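Local coordinates for site-specific recombinase, resolvase family protein (Streptococcus pneumoniae, PDB 3GUV) that probably cuts and rejoins DNA at specific sites as a serine recombinase of the resolvase family, at residues S14-I17 / Q18-G21; Q99-D103 / Y104-L108; L108-V111 / E112-I115; I142-M145 / E146-Q150. One frame throughout, in Å; residues are numbered along the deposited sequence.

Interaction 1: residues S14-I17 / Q18-G21; sequences STSI and QIEG
Glu20 OE2 is gripped by two groups of one residue, Thr15. The backbone N of Thr15 lies 2.8 Å from Glu20 OE2 and its hydroxyl OG1 donates to the same oxygen at 2.8 Å. Both come from the same face of the carboxylate; the amide stands well above the plane, while the hydroxyl is on the anti side and only moderately out of it. A chi1 of 54° puts OG1 between the backbone N and the carbonyl carbon of its own residue, from where it meets OE2. The other carboxylate oxygen, Glu20 OE1, takes the N-H of Ser14 at 3.0 Å, on the syn side and almost straight (164° at the hydrogen), though tilted out of the plane. Three bonds from two consecutive residues thus fix both the position and the rotation of the carboxylate. The extended chain beyond CG (chi2 -177°) carries it back to Ser14 and Thr15.

At the helix start, Ser16 occupies the N-cap position. Its carbonyl O accepts from Glu20 N at 3.0 Å and, less directly, from Ile19 N at 3.2 Å, while Gly21 N bonds to Ile17 O. Water 1 also donates to Ile17 O, at 2.8 Å. Ser16 OG rests 3.6 Å from Ile19 CG1. This is the first turn of a helix whose glutamate ties down the incoming loop. It joins strand 6-12 to the short helix 17-20, and Ile142 of the second subunit, on that subunit's long helix 124-151, packs against Ser14 and Thr15.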
loop_
_atom_site.group_PDB
_atom_site.type_symbol
_atom_site.label_atom_id
_atom_site.label_comp_id
_atom_site.label_asym_id
_atom_site.label_seq_id
_atom_site.Cartn_x
_atom_site.Cartn_y
_atom_site.Cartn_z
ATOM N N SER A 14 -12.901 -9.244 9.988
ATOM C CA SER A 14 -11.587 -9.842 9.793
ATOM C C SER A 14 -11.464 -11.150 10.530
ATOM O O SER A 14 -10.857 -12.078 10.013
ATOM C CB SER A 14 -10.486 -8.937 10.353
ATOM O OG SER A 14 -10.596 -7.630 9.835
ATOM N N THR A 15 -11.966 -11.188 11.764
ATOM C CA THR A 15 -11.851 -12.390 12.620
ATOM C C THR A 15 -13.184 -13.093 12.639
ATOM O O THR A 15 -13.481 -13.776 11.679
ATOM C CB THR A 15 -11.358 -12.107 14.088
ATOM O OG1 THR A 15 -12.179 -11.113 14.713
ATOM C CG2 THR A 15 -9.935 -11.660 14.079
ATOM N N SER A 16 -13.980 -12.899 13.700
ATOM C CA SER A 16 -15.333 -13.486 13.830
ATOM C C SER A 16 -16.410 -12.466 14.232
ATOM O O SER A 16 -16.093 -11.381 14.744
ATOM C CB SER A 16 -15.328 -14.687 14.809
ATOM O OG SER A 16 -14.690 -14.375 16.034
ATOM N N ILE A 17 -17.679 -12.826 14.002
ATOM C CA ILE A 17 -18.849 -12.012 14.396
ATOM C C ILE A 17 -18.973 -11.783 15.914
ATOM O O ILE A 17 -19.455 -10.718 16.359
ATOM C CB ILE A 17 -20.204 -12.615 13.871
ATOM C CG1 ILE A 17 -21.312 -11.538 13.891
ATOM C CG2 ILE A 17 -20.583 -13.815 14.670
ATOM C CD1 ILE A 17 -22.571 -11.831 13.001
ATOM N N GLN A 18 -18.513 -12.778 16.676
ATOM C CA GLN A 18 -18.345 -12.685 18.136
ATOM C C GLN A 18 -17.538 -11.478 18.590
ATOM O O GLN A 18 -17.883 -10.833 19.571
ATOM C CB GLN A 18 -17.604 -13.931 18.677
ATOM C CG GLN A 18 -18.432 -14.843 19.430
ATOM C CD GLN A 18 -17.624 -16.040 19.900
ATOM O OE1 GLN A 18 -17.263 -16.904 19.087
ATOM N NE2 GLN A 18 -17.295 -16.077 21.200
ATOM N N ILE A 19 -16.435 -11.230 17.900
ATOM C CA ILE A 19 -15.477 -10.193 18.276
ATOM C C ILE A 19 -15.804 -8.855 17.618
ATOM O O ILE A 19 -15.657 -7.799 18.225
ATOM C CB ILE A 19 -14.032 -10.660 17.893
ATOM C CG1 ILE A 19 -13.710 -12.001 18.577
ATOM C CG2 ILE A 19 -12.989 -9.598 18.188
ATOM C CD1 ILE A 19 -14.136 -12.091 20.083
ATOM N N GLU A 20 -16.262 -8.915 16.373
ATOM C CA GLU A 20 -16.377 -7.747 15.522
ATOM C C GLU A 20 -17.795 -7.421 15.032
ATOM O O GLU A 20 -18.027 -6.344 14.501
ATOM C CB GLU A 20 -15.519 -7.976 14.299
ATOM C CG GLU A 20 -14.063 -7.736 14.476
ATOM C CD GLU A 20 -13.342 -7.939 13.169
ATOM O OE1 GLU A 20 -13.745 -7.307 12.147
ATOM O OE2 GLU A 20 -12.394 -8.746 13.153
ATOM N N GLY A 21 -18.728 -8.356 15.193
ATOM C CA GLY A 21 -20.100 -8.238 14.695
ATOM C C GLY A 21 -20.758 -6.954 15.084
ATOM O O GLY A 21 -21.414 -6.276 14.255
HETATM O O HOH W 1 -19.587 -8.654 18.210
#

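Interaction 2: residues Q99-D103 / Y104-L108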
loop_
_atom_site.group_PDB
_atom_site.type_symbol
_atom_site.label_atom_id
_atom_site.label_comp_id
_atom_site.label_asym_id
_atom_site.label_seq_id
_atom_site.Cartn_x
_atom_site.Cartn_y
_atom_site.Cartn_z
ATOM N N GLN A 99 -8.292 -4.383 -10.194
ATOM C CA GLN A 99 -8.031 -4.468 -11.642
ATOM C C GLN A 99 -9.096 -5.292 -12.348
ATOM O O GLN A 99 -9.575 -4.878 -13.403
ATOM C CB GLN A 99 -6.644 -5.030 -11.929
ATOM C CG GLN A 99 -5.539 -3.986 -11.712
ATOM C CD GLN A 99 -4.135 -4.556 -11.772
ATOM O OE1 GLN A 99 -3.846 -5.647 -11.254
ATOM N NE2 GLN A 99 -3.245 -3.805 -12.385
ATOM N N ILE A 100 -9.471 -6.430 -11.746
ATOM C CA ILE A 100 -10.565 -7.283 -12.248
ATOM C C ILE A 100 -11.906 -6.519 -12.278
ATOM O O ILE A 100 -12.598 -6.527 -13.283
ATOM C CB ILE A 100 -10.709 -8.584 -11.408
ATOM C CG1 ILE A 100 -9.434 -9.444 -11.507
ATOM C CG2 ILE A 100 -11.941 -9.400 -11.874
ATOM C CD1 ILE A 100 -9.292 -10.463 -10.400
ATOM N N MET A 101 -12.253 -5.870 -11.169
ATOM C CA MET A 101 -13.438 -5.012 -11.081
ATOM C C MET A 101 -13.482 -3.994 -12.237
ATOM O O MET A 101 -14.500 -3.885 -12.949
ATOM C CB MET A 101 -13.473 -4.224 -9.747
ATOM C CG MET A 101 -14.016 -4.946 -8.516
ATOM S SD MET A 101 -13.877 -4.000 -6.960
ATOM C CE MET A 101 -14.628 -2.451 -7.318
ATOM N N GLN A 102 -12.410 -3.213 -12.391
ATOM C CA GLN A 102 -12.391 -2.177 -13.431
ATOM C C GLN A 102 -12.404 -2.795 -14.848
ATOM O O GLN A 102 -13.004 -2.210 -15.747
ATOM C CB GLN A 102 -11.207 -1.224 -13.270
ATOM C CG GLN A 102 -11.232 -0.391 -12.001
ATOM C CD GLN A 102 -10.051 0.574 -11.897
ATOM O OE1 GLN A 102 -8.890 0.176 -11.999
ATOM N NE2 GLN A 102 -10.354 1.853 -11.680
ATOM N N ASP A 103 -11.765 -3.966 -15.013
ATOM C CA ASP A 103 -11.842 -4.782 -16.252
ATOM C C ASP A 103 -13.303 -4.923 -16.643
ATOM O O ASP A 103 -13.673 -4.757 -17.812
ATOM C CB ASP A 103 -11.262 -6.201 -16.031
ATOM C CG ASP A 103 -10.374 -6.680 -17.178
ATOM O OD1 ASP A 103 -10.796 -7.509 -18.043
ATOM O OD2 ASP A 103 -9.210 -6.216 -17.208
ATOM N N TYR A 104 -14.140 -5.214 -15.639
ATOM C CA TYR A 104 -15.565 -5.412 -15.844
ATOM C C TYR A 104 -16.412 -4.163 -15.612
ATOM O O TYR A 104 -17.597 -4.277 -15.322
ATOM C CB TYR A 104 -16.069 -6.574 -14.984
ATOM C CG TYR A 104 -15.548 -7.908 -15.430
ATOM C CD1 TYR A 104 -16.213 -8.648 -16.394
ATOM C CD2 TYR A 104 -14.386 -8.415 -14.915
ATOM C CE1 TYR A 104 -15.725 -9.886 -16.814
ATOM C CE2 TYR A 104 -13.874 -9.642 -15.334
ATOM C CZ TYR A 104 -14.554 -10.372 -16.283
ATOM O OH TYR A 104 -14.051 -11.589 -16.672
ATOM N N GLY A 105 -15.820 -2.979 -15.790
ATOM C CA GLY A 105 -16.554 -1.688 -15.644
ATOM C C GLY A 105 -16.858 -1.136 -14.231
ATOM O O GLY A 105 -17.550 -0.115 -14.109
ATOM N N VAL A 106 -16.322 -1.771 -13.174
ATOM C CA VAL A 106 -16.731 -1.477 -11.779
ATOM C C VAL A 106 -15.588 -0.800 -10.970
ATOM O O VAL A 106 -14.431 -1.264 -10.975
ATOM C CB VAL A 106 -17.260 -2.764 -11.092
ATOM C CG1 VAL A 106 -17.656 -2.516 -9.607
ATOM C CG2 VAL A 106 -18.482 -3.364 -11.890
ATOM N N ASN A 107 -15.928 0.323 -10.322
ATOM C CA ASN A 107 -15.022 1.043 -9.431
ATOM C C ASN A 107 -15.312 0.846 -7.926
ATOM O O ASN A 107 -16.354 0.303 -7.529
ATOM C CB ASN A 107 -15.003 2.521 -9.813
ATOM C CG ASN A 107 -14.069 2.800 -10.994
ATOM O OD1 ASN A 107 -12.848 2.790 -10.856
ATOM N ND2 ASN A 107 -14.655 3.023 -12.157
ATOM N N LEU A 108 -14.362 1.262 -7.101
ATOM C CA LEU A 108 -14.386 1.035 -5.661
ATOM C C LEU A 108 -14.483 2.347 -4.901
ATOM O O LEU A 108 -13.714 3.292 -5.186
ATOM C CB LEU A 108 -13.146 0.281 -5.208
ATOM C CG LEU A 108 -13.124 -0.119 -3.714
ATOM C CD1 LEU A 108 -14.123 -1.287 -3.422
ATOM C CD2 LEU A 108 -11.651 -0.496 -3.366
#
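The helix ending at Asp103 is closed by a Schellman motif: Val106 N reaches back to Met101 O at 2.8 Å, Gly105 N bonds to Gln102 O at 2.9 Å, and Gly105, with a phi of 78°, is the C-prime residue that turns the chain. Ahead of these, Tyr104 N still makes the last ordinary helical bond, to Ile100 O, and a weak one to Met101 O.

The Tyr104 ring lies beside Ile100, the two side chains pointing the same way. Ring atom CE2 is 4.0 Å from Ile100 CG2, and the ring edge at CD2 comes to 3.1 Å from Ile100 O, close to the ring plane. Met101 reaches Val106 and the beginning of the strand with its end. Its chain is straight as far as SD and then bends (chi3 53°), which carries the methyl CE across to Val106 CG1 and Leu108 CB, each 3.8 Å off. The Met101 side chain also touches Met66 of helix 60-70 and Val79 of strand 78-81.

The polar pair is Gln102 and Asn107. Gln102 NE2 donates to Asn107 OD1 at 2.8 Å, with OD1 near the plane of the glutamine amide, yet the two amides stand almost perpendicular, 87° apart. Asn107 OD1 is also hydrogen-bonded to Ser117 OG, so two partners hold this side chain at the start of the strand. The whole forms the return turn of a beta-alpha-beta unit, strand 78-81, helix 91-103 and strand 107-110, in which the C-terminal end of the helix is sealed before the chain re-enters the sheet.

Interaction 3: residues L108-V111 / E112-I115; sequences LICV and EDGI
Cys110 faces both Gly114 and Ile115, a G1 beta bulge that sends the chain from strand 107-110 back into the antiparallel edge strand 115-116. Cys110 and Ile115 form a hydrogen-bonded pair. Cys110 N to Ile115 O, at 2.9 Å and 167° at the hydrogen, is the firmer bond; Ile115 N to Cys110 O is longer, 3.3 Å, though it lies in the carbonyl plane on a lone pair. Gly114 takes the first bulge position with a phi of 68°, a backbone shape that favours glycine.

The dense part lies on the face where Cys110 and Ile115 both put their side chains. Cys110 CB is 4.1 Å from Ile115 CB, and the same CB meets the carboxylate of Asp113 at OD2, 3.7 Å away. Asp113 has CG anti to its own carbonyl carbon (chi1 -55°), which brings the carboxylate beside Cys110 while OD2 accepts a hydrogen bond from Leu84 N. The second subunit covers this region too: its Ala131 packs on Asp113 and its Ser127 on Ile115.

The far end of the turn is looser. Glu112 runs out in an extended chain into an exposed position, where its carboxylate makes a weak, long ion pair with Arg30. Val111 points away from the turn and packs on Arg30 and Phe34 of helix 24-37, and Gly114 is exposed at the bulge. Back on the strand, Ile109 CA makes a C-H...O contact with Ile115 O at 3.3 Å, so that this oxygen is met from two consecutive residues.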
loop_
_atom_site.group_PDB
_atom_site.type_symbol
_atom_site.label_atom_id
_atom_site.label_comp_id
_atom_site.label_asym_id
_atom_site.label_seq_id
_atom_site.Cartn_x
_atom_site.Cartn_y
_atom_site.Cartn_z
ATOM N N LEU A 108 -14.362 1.262 -7.101
ATOM C CA LEU A 108 -14.386 1.035 -5.661
ATOM C C LEU A 108 -14.483 2.347 -4.901
ATOM O O LEU A 108 -13.714 3.292 -5.186
ATOM C CB LEU A 108 -13.146 0.281 -5.208
ATOM C CG LEU A 108 -13.124 -0.119 -3.714
ATOM C CD1 LEU A 108 -14.123 -1.287 -3.422
ATOM C CD2 LEU A 108 -11.651 -0.496 -3.366
ATOM N N ILE A 109 -15.439 2.385 -3.970
ATOM C CA ILE A 109 -15.621 3.485 -3.022
ATOM C C ILE A 109 -15.432 2.894 -1.643
ATOM O O ILE A 109 -15.994 1.836 -1.332
ATOM C CB ILE A 109 -17.002 4.205 -3.160
ATOM C CG1 ILE A 109 -17.139 4.796 -4.566
ATOM C CG2 ILE A 109 -17.157 5.353 -2.100
ATOM C CD1 ILE A 109 -18.456 5.593 -4.829
ATOM N N CYS A 110 -14.517 3.509 -0.890
ATOM C CA CYS A 110 -14.263 3.235 0.514
ATOM C C CYS A 110 -14.846 4.395 1.227
ATOM O O CYS A 110 -14.324 5.507 1.165
ATOM C CB CYS A 110 -12.779 3.172 0.821
ATOM S SG CYS A 110 -11.938 1.985 -0.202
ATOM N N VAL A 111 -15.955 4.132 1.887
ATOM C CA VAL A 111 -16.707 5.143 2.560
ATOM C C VAL A 111 -15.917 5.869 3.668
ATOM O O VAL A 111 -15.901 7.099 3.704
ATOM C CB VAL A 111 -18.041 4.534 3.097
ATOM C CG1 VAL A 111 -18.678 5.428 4.091
ATOM C CG2 VAL A 111 -18.988 4.246 1.900
ATOM N N GLU A 112 -15.266 5.146 4.565
ATOM C CA GLU A 112 -14.574 5.833 5.656
ATOM C C GLU A 112 -13.289 6.516 5.166
ATOM O O GLU A 112 -13.017 7.653 5.547
ATOM C CB GLU A 112 -14.256 4.891 6.811
ATOM C CG GLU A 112 -14.027 5.680 8.109
ATOM C CD GLU A 112 -13.324 4.897 9.193
ATOM O OE1 GLU A 112 -13.733 5.065 10.377
ATOM O OE2 GLU A 112 -12.379 4.127 8.867
ATOM N N ASP A 113 -12.526 5.839 4.302
ATOM C CA ASP A 113 -11.258 6.393 3.778
ATOM C C ASP A 113 -11.469 7.569 2.813
ATOM O O ASP A 113 -10.534 8.315 2.533
ATOM C CB ASP A 113 -10.453 5.313 3.061
ATOM C CG ASP A 113 -10.190 4.075 3.939
ATOM O OD1 ASP A 113 -10.016 4.253 5.169
ATOM O OD2 ASP A 113 -10.139 2.926 3.405
ATOM N N GLY A 114 -12.686 7.739 2.304
ATOM C CA GLY A 114 -12.965 8.749 1.286
ATOM C C GLY A 114 -12.319 8.496 -0.080
ATOM O O GLY A 114 -12.112 9.436 -0.843
ATOM N N ILE A 115 -11.995 7.241 -0.379
ATOM C CA ILE A 115 -11.290 6.876 -1.601
ATOM C C ILE A 115 -12.341 6.458 -2.629
ATOM O O ILE A 115 -13.276 5.744 -2.299
ATOM C CB ILE A 115 -10.332 5.670 -1.381
ATOM C CG1 ILE A 115 -9.084 6.054 -0.563
ATOM C CG2 ILE A 115 -9.913 5.095 -2.713
ATOM C CD1 ILE A 115 -8.179 4.832 -0.203
#

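Interaction 4: residues I142-M145 / E146-Q150; sequences IQTM and EGCIQ
Glu146 lays the first part of its side chain over the carbonyl of Ile142, one turn back, with CG 3.6 Å from Ile142 O. Its chain then bends at chi2 (-75°), which leads the carboxylate off from the earlier turn. The same carbonyl takes the backbone N-H of Glu146 at 2.9 Å and nearly straight (170° at the hydrogen), so Ile142 O is met by both the amide and the aliphatic part of one residue.

The pattern repeats farther along. Ile149 N bonds to Met145 O at 3.0 Å, and Ile149 CG1 comes over that oxygen at 3.6 Å. Between these two, Gly147 N reaches Gln143 O and Cys148 N reaches Thr144 O, each at 2.9 Å; Cys148 SG lies 3.4 Å from Thr144 O. Thr144 itself turns its hydroxyl backward to the carbonyl of Ile140, adding a side-chain bond to the helical ladder. Met145 takes the other course: CG is anti to the backbone N, and the side chain sets off away from the following turn, then bends at its thioether.

All of this belongs to the long helix 124-151, and the contact is centred about 31 Å from the centre of the chain. The second subunit touches it here through Ile56 on Ile142 and Ser55 on Glu146, consistent with the long helix that joins subunits in serine recombinases. Between 142-145 and 146-150 no salt bridge or apolar cluster forms, so what joins one turn to the next is mostly the four backbone bonds, which probably carry its stiffness.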
loop_
_atom_site.group_PDB
_atom_site.type_symbol
_atom_site.label_atom_id
_atom_site.label_comp_id
_atom_site.label_asym_id
_atom_site.label_seq_id
_atom_site.Cartn_x
_atom_site.Cartn_y
_atom_site.Cartn_z
ATOM N N ILE A 142 12.910 -12.075 0.395
ATOM C CA ILE A 142 13.938 -11.949 1.438
ATOM C C ILE A 142 13.728 -12.989 2.550
ATOM O O ILE A 142 14.695 -13.642 2.987
ATOM C CB ILE A 142 13.988 -10.505 2.029
ATOM C CG1 ILE A 142 14.565 -9.532 0.997
ATOM C CG2 ILE A 142 14.769 -10.460 3.335
ATOM C CD1 ILE A 142 14.505 -8.082 1.436
ATOM N N GLN A 143 12.474 -13.176 2.973
ATOM C CA GLN A 143 12.165 -14.217 3.968
ATOM C C GLN A 143 12.481 -15.623 3.423
ATOM O O GLN A 143 13.036 -16.448 4.134
ATOM C CB GLN A 143 10.703 -14.151 4.416
ATOM C CG GLN A 143 10.343 -12.869 5.160
ATOM C CD GLN A 143 8.827 -12.631 5.280
ATOM O OE1 GLN A 143 8.016 -13.525 4.993
ATOM N NE2 GLN A 143 8.443 -11.414 5.705
ATOM N N THR A 144 12.122 -15.896 2.170
ATOM C CA THR A 144 12.450 -17.196 1.557
ATOM C C THR A 144 13.977 -17.389 1.472
ATOM O O THR A 144 14.470 -18.446 1.807
ATOM C CB THR A 144 11.838 -17.388 0.146
ATOM O OG1 THR A 144 10.430 -17.096 0.164
ATOM C CG2 THR A 144 12.053 -18.819 -0.337
ATOM N N MET A 145 14.706 -16.352 1.065
ATOM C CA MET A 145 16.155 -16.428 0.996
ATOM C C MET A 145 16.790 -16.714 2.384
ATOM O O MET A 145 17.656 -17.595 2.504
ATOM C CB MET A 145 16.725 -15.156 0.372
ATOM C CG MET A 145 18.238 -15.206 -0.007
ATOM S SD MET A 145 18.802 -13.625 -0.715
ATOM C CE MET A 145 17.255 -13.255 -1.593
ATOM N N GLU A 146 16.351 -15.985 3.418
ATOM C CA GLU A 146 16.808 -16.226 4.797
ATOM C C GLU A 146 16.468 -17.622 5.253
ATOM O O GLU A 146 17.307 -18.289 5.845
ATOM C CB GLU A 146 16.224 -15.210 5.777
ATOM C CG GLU A 146 16.944 -13.864 5.766
ATOM C CD GLU A 146 18.321 -13.858 6.477
ATOM O OE1 GLU A 146 18.641 -12.787 7.074
ATOM O OE2 GLU A 146 19.081 -14.879 6.444
ATOM N N GLY A 147 15.258 -18.084 4.953
ATOM C CA GLY A 147 14.881 -19.483 5.206
ATOM C C GLY A 147 15.738 -20.539 4.491
ATOM O O GLY A 147 15.990 -21.622 5.058
ATOM N N CYS A 148 16.179 -20.271 3.253
ATOM C CA CYS A 148 17.114 -21.190 2.577
ATOM C C CYS A 148 18.485 -21.195 3.265
ATOM O O CYS A 148 19.097 -22.240 3.380
ATOM C CB CYS A 148 17.308 -20.858 1.100
ATOM S SG CYS A 148 15.849 -21.073 0.065
ATOM N N ILE A 149 18.965 -20.036 3.701
ATOM C CA ILE A 149 20.204 -19.987 4.484
ATOM C C ILE A 149 20.141 -20.901 5.725
ATOM O O ILE A 149 21.083 -21.685 5.988
ATOM C CB ILE A 149 20.583 -18.556 4.892
ATOM C CG1 ILE A 149 21.062 -17.782 3.648
ATOM C CG2 ILE A 149 21.666 -18.608 5.969
ATOM C CD1 ILE A 149 20.955 -16.264 3.753
ATOM N N GLN A 150 19.014 -20.833 6.435
ATOM C CA GLN A 150 18.791 -21.599 7.653
ATOM C C GLN A 150 18.684 -23.096 7.373
ATOM O O GLN A 150 19.342 -23.884 8.038
ATOM C CB GLN A 150 17.522 -21.104 8.380
#

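Along the chain the four contacts come in order, from the loop after the first strand to the last turns of the final helix. Interactions 2 and 3 are continuous: they share Leu108, and strand 107-110 leads from the helix end of one to the bulge of the other, their centres about 15 Å apart. Interaction 1 lies across the chain's centre from interaction 2, about 28 Å away between centres. Interaction 4 stands apart, about 34 to 38 Å from the others between centres, out on helix 124-151. Interactions 1, 3 and 4 all touch the second subunit, so the alpha/beta body and the projecting helix both contribute to the dimer, whereas no other chain of the assembly touches interaction 2.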